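Local coordinates for phosphoribosylaminoimidazole carboxylase (Bombyx mori, PDB 4JA0), which probably catalyses two steps of de novo purine biosynthesis, as a bifunctional enzyme joining AIR carboxylase and SAICAR synthetase activities, at residues L179-A184 with L397-L402. Sequence-based numbering, arbitrary orientation.
Sequences LEKAWA and LVWGRL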
loop_
_atom_site.group_PDB
_atom_site.type_symbol
_atom_site.label_atom_id
_atom_site.label_comp_id
_atom_site.label_asym_id
_atom_site.label_seq_id
_atom_site.Cartn_x
_atom_site.Cartn_y
_atom_site.Cartn_z
ATOM N N LEU A 179 45.349 11.792 12.129
ATOM C CA LEU A 179 46.387 12.498 12.864
ATOM C C LEU A 179 46.113 13.995 12.890
ATOM O O LEU A 179 46.439 14.675 13.872
ATOM C CB LEU A 179 47.755 12.223 12.246
ATOM C CG LEU A 179 48.147 10.749 12.285
ATOM C CD1 LEU A 179 49.442 10.566 11.552
ATOM C CD2 LEU A 179 48.278 10.275 13.718
ATOM N N GLU A 180 45.508 14.496 11.815
ATOM C CA GLU A 180 45.143 15.898 11.722
ATOM C C GLU A 180 44.183 16.181 12.854
ATOM O O GLU A 180 44.280 17.207 13.543
ATOM C CB GLU A 180 44.489 16.209 10.366
ATOM C CG GLU A 180 44.173 17.692 10.172
ATOM C CD GLU A 180 43.456 18.058 8.862
ATOM O OE1 GLU A 180 43.623 19.228 8.429
ATOM O OE2 GLU A 180 42.740 17.214 8.269
ATOM N N LYS A 181 43.262 15.236 13.049
ATOM C CA LYS A 181 42.244 15.335 14.076
ATOM C C LYS A 181 42.877 15.261 15.475
ATOM O O LYS A 181 42.635 16.125 16.324
ATOM C CB LYS A 181 41.241 14.202 13.865
ATOM C CG LYS A 181 39.821 14.566 14.213
ATOM C CD LYS A 181 39.375 15.762 13.381
ATOM C CE LYS A 181 38.914 15.375 11.996
ATOM N NZ LYS A 181 38.427 16.590 11.273
ATOM N N ALA A 182 43.757 14.284 15.678
ATOM C CA ALA A 182 44.458 14.126 16.945
ATOM C C ALA A 182 45.202 15.395 17.352
ATOM O O ALA A 182 44.982 15.916 18.441
ATOM C CB ALA A 182 45.420 12.946 16.875
ATOM N N TRP A 183 46.042 15.918 16.464
ATOM C CA TRP A 183 46.858 17.090 16.801
ATOM C C TRP A 183 46.060 18.348 17.128
ATOM O O TRP A 183 46.587 19.250 17.793
ATOM C CB TRP A 183 47.897 17.391 15.699
ATOM C CG TRP A 183 49.112 16.549 15.834
ATOM C CD1 TRP A 183 49.530 15.561 14.987
ATOM C CD2 TRP A 183 50.048 16.578 16.913
ATOM N NE1 TRP A 183 50.695 14.992 15.459
ATOM C CE2 TRP A 183 51.029 15.596 16.644
ATOM C CE3 TRP A 183 50.159 17.346 18.076
ATOM C CZ2 TRP A 183 52.104 15.360 17.499
ATOM C CZ3 TRP A 183 51.220 17.115 18.918
ATOM C CH2 TRP A 183 52.182 16.129 18.628
ATOM N N ALA A 184 44.807 18.411 16.683
ATOM C CA ALA A 184 43.970 19.574 16.988
ATOM C C ALA A 184 43.517 19.620 18.464
ATOM O O ALA A 184 43.077 20.663 18.946
ATOM C CB ALA A 184 42.770 19.612 16.076
ATOM N N LEU A 397 38.671 9.078 17.727
ATOM C CA LEU A 397 38.965 7.670 17.537
ATOM C C LEU A 397 37.776 6.891 16.997
ATOM O O LEU A 397 37.933 5.989 16.169
ATOM C CB LEU A 397 39.397 7.043 18.846
ATOM C CG LEU A 397 40.338 5.893 18.541
ATOM C CD1 LEU A 397 41.759 6.491 18.441
ATOM C CD2 LEU A 397 40.241 4.783 19.574
ATOM N N VAL A 398 36.586 7.213 17.486
ATOM C CA VAL A 398 35.389 6.590 16.957
ATOM C C VAL A 398 35.237 7.048 15.517
ATOM O O VAL A 398 35.057 6.238 14.602
ATOM C CB VAL A 398 34.158 6.978 17.780
ATOM C CG1 VAL A 398 32.887 6.625 17.034
ATOM C CG2 VAL A 398 34.189 6.263 19.098
ATOM N N TRP A 399 35.384 8.352 15.319
ATOM C CA TRP A 399 35.330 8.952 13.997
ATOM C C TRP A 399 36.361 8.332 13.037
ATOM O O TRP A 399 36.054 8.087 11.873
ATOM C CB TRP A 399 35.526 10.456 14.152
ATOM C CG TRP A 399 35.545 11.206 12.886
ATOM C CD1 TRP A 399 34.481 11.770 12.239
ATOM C CD2 TRP A 399 36.698 11.492 12.093
ATOM N NE1 TRP A 399 34.903 12.386 11.090
ATOM C CE2 TRP A 399 36.265 12.233 10.980
ATOM C CE3 TRP A 399 38.059 11.193 12.220
ATOM C CZ2 TRP A 399 37.153 12.692 10.001
ATOM C CZ3 TRP A 399 38.931 11.642 11.247
ATOM C CH2 TRP A 399 38.478 12.385 10.154
ATOM N N GLY A 400 37.568 8.055 13.534
ATOM C CA GLY A 400 38.560 7.341 12.751
ATOM C C GLY A 400 38.020 5.990 12.299
ATOM O O GLY A 400 38.065 5.656 11.104
ATOM N N ARG A 401 37.464 5.228 13.241
ATOM C CA ARG A 401 36.990 3.865 12.953
ATOM C C ARG A 401 35.873 3.799 11.936
ATOM O O ARG A 401 35.755 2.812 11.215
ATOM C CB ARG A 401 36.559 3.137 14.235
ATOM C CG ARG A 401 37.716 2.846 15.178
ATOM C CD ARG A 401 37.419 1.638 16.058
ATOM N NE ARG A 401 38.035 1.757 17.378
ATOM C CZ ARG A 401 38.117 0.772 18.272
ATOM N NH1 ARG A 401 37.629 -0.433 17.999
ATOM N NH2 ARG A 401 38.698 0.994 19.445
ATOM N N LEU A 402 35.051 4.841 11.890
ATOM C CA LEU A 402 34.020 4.953 10.874
ATOM C C LEU A 402 34.663 5.108 9.499
ATOM O O LEU A 402 34.253 4.459 8.538
ATOM C CB LEU A 402 33.106 6.137 11.172
ATOM C CG LEU A 402 32.146 6.002 12.373
ATOM C CD1 LEU A 402 31.523 7.343 12.720
ATOM C CD2 LEU A 402 31.056 4.972 12.128
#
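Lys181 and Trp399 meet between two helices that stand well apart: the nearest CA atoms, Lys181 CA and Gly400 CA, are 8.9 Å apart. The contact is a lysine–tryptophan cation-pi and CH-pi pair linking the two enzyme parts of this bifunctional chain: segment 179-184, on helix 162-183, belongs to the SAICAR synthetase region, and segment 397-402, on helix 396-420, to the AIR carboxylase region. Both side chains point across the gap and cross at about a right angle. With CG anti to the backbone N (chi1 178°), Trp399 extends its indole toward the lysine, whose chain bends at chi2 and chi3 and lays its last methylene over one face of the six-membered ring. Lys181 CE sits 3.8 Å from the centroid of the Trp399 six-membered ring, displaced toward the rim. The ammonium lies farther off: Lys181 NZ is 4.7 Å from the centroid of the Trp399 six-membered ring and 29° from the ring normal, an off-centre cation-pi contact. Tyr346 of a neighbouring subunit touches both partners, its OH hydrogen-bonded to Lys181 NZ and its ring against that of Trp399, which ties the interdomain contact to the oligomer interface. The closest approach between the two segments is from Lys181 CE to Trp399 CH2, at 3.5 Å.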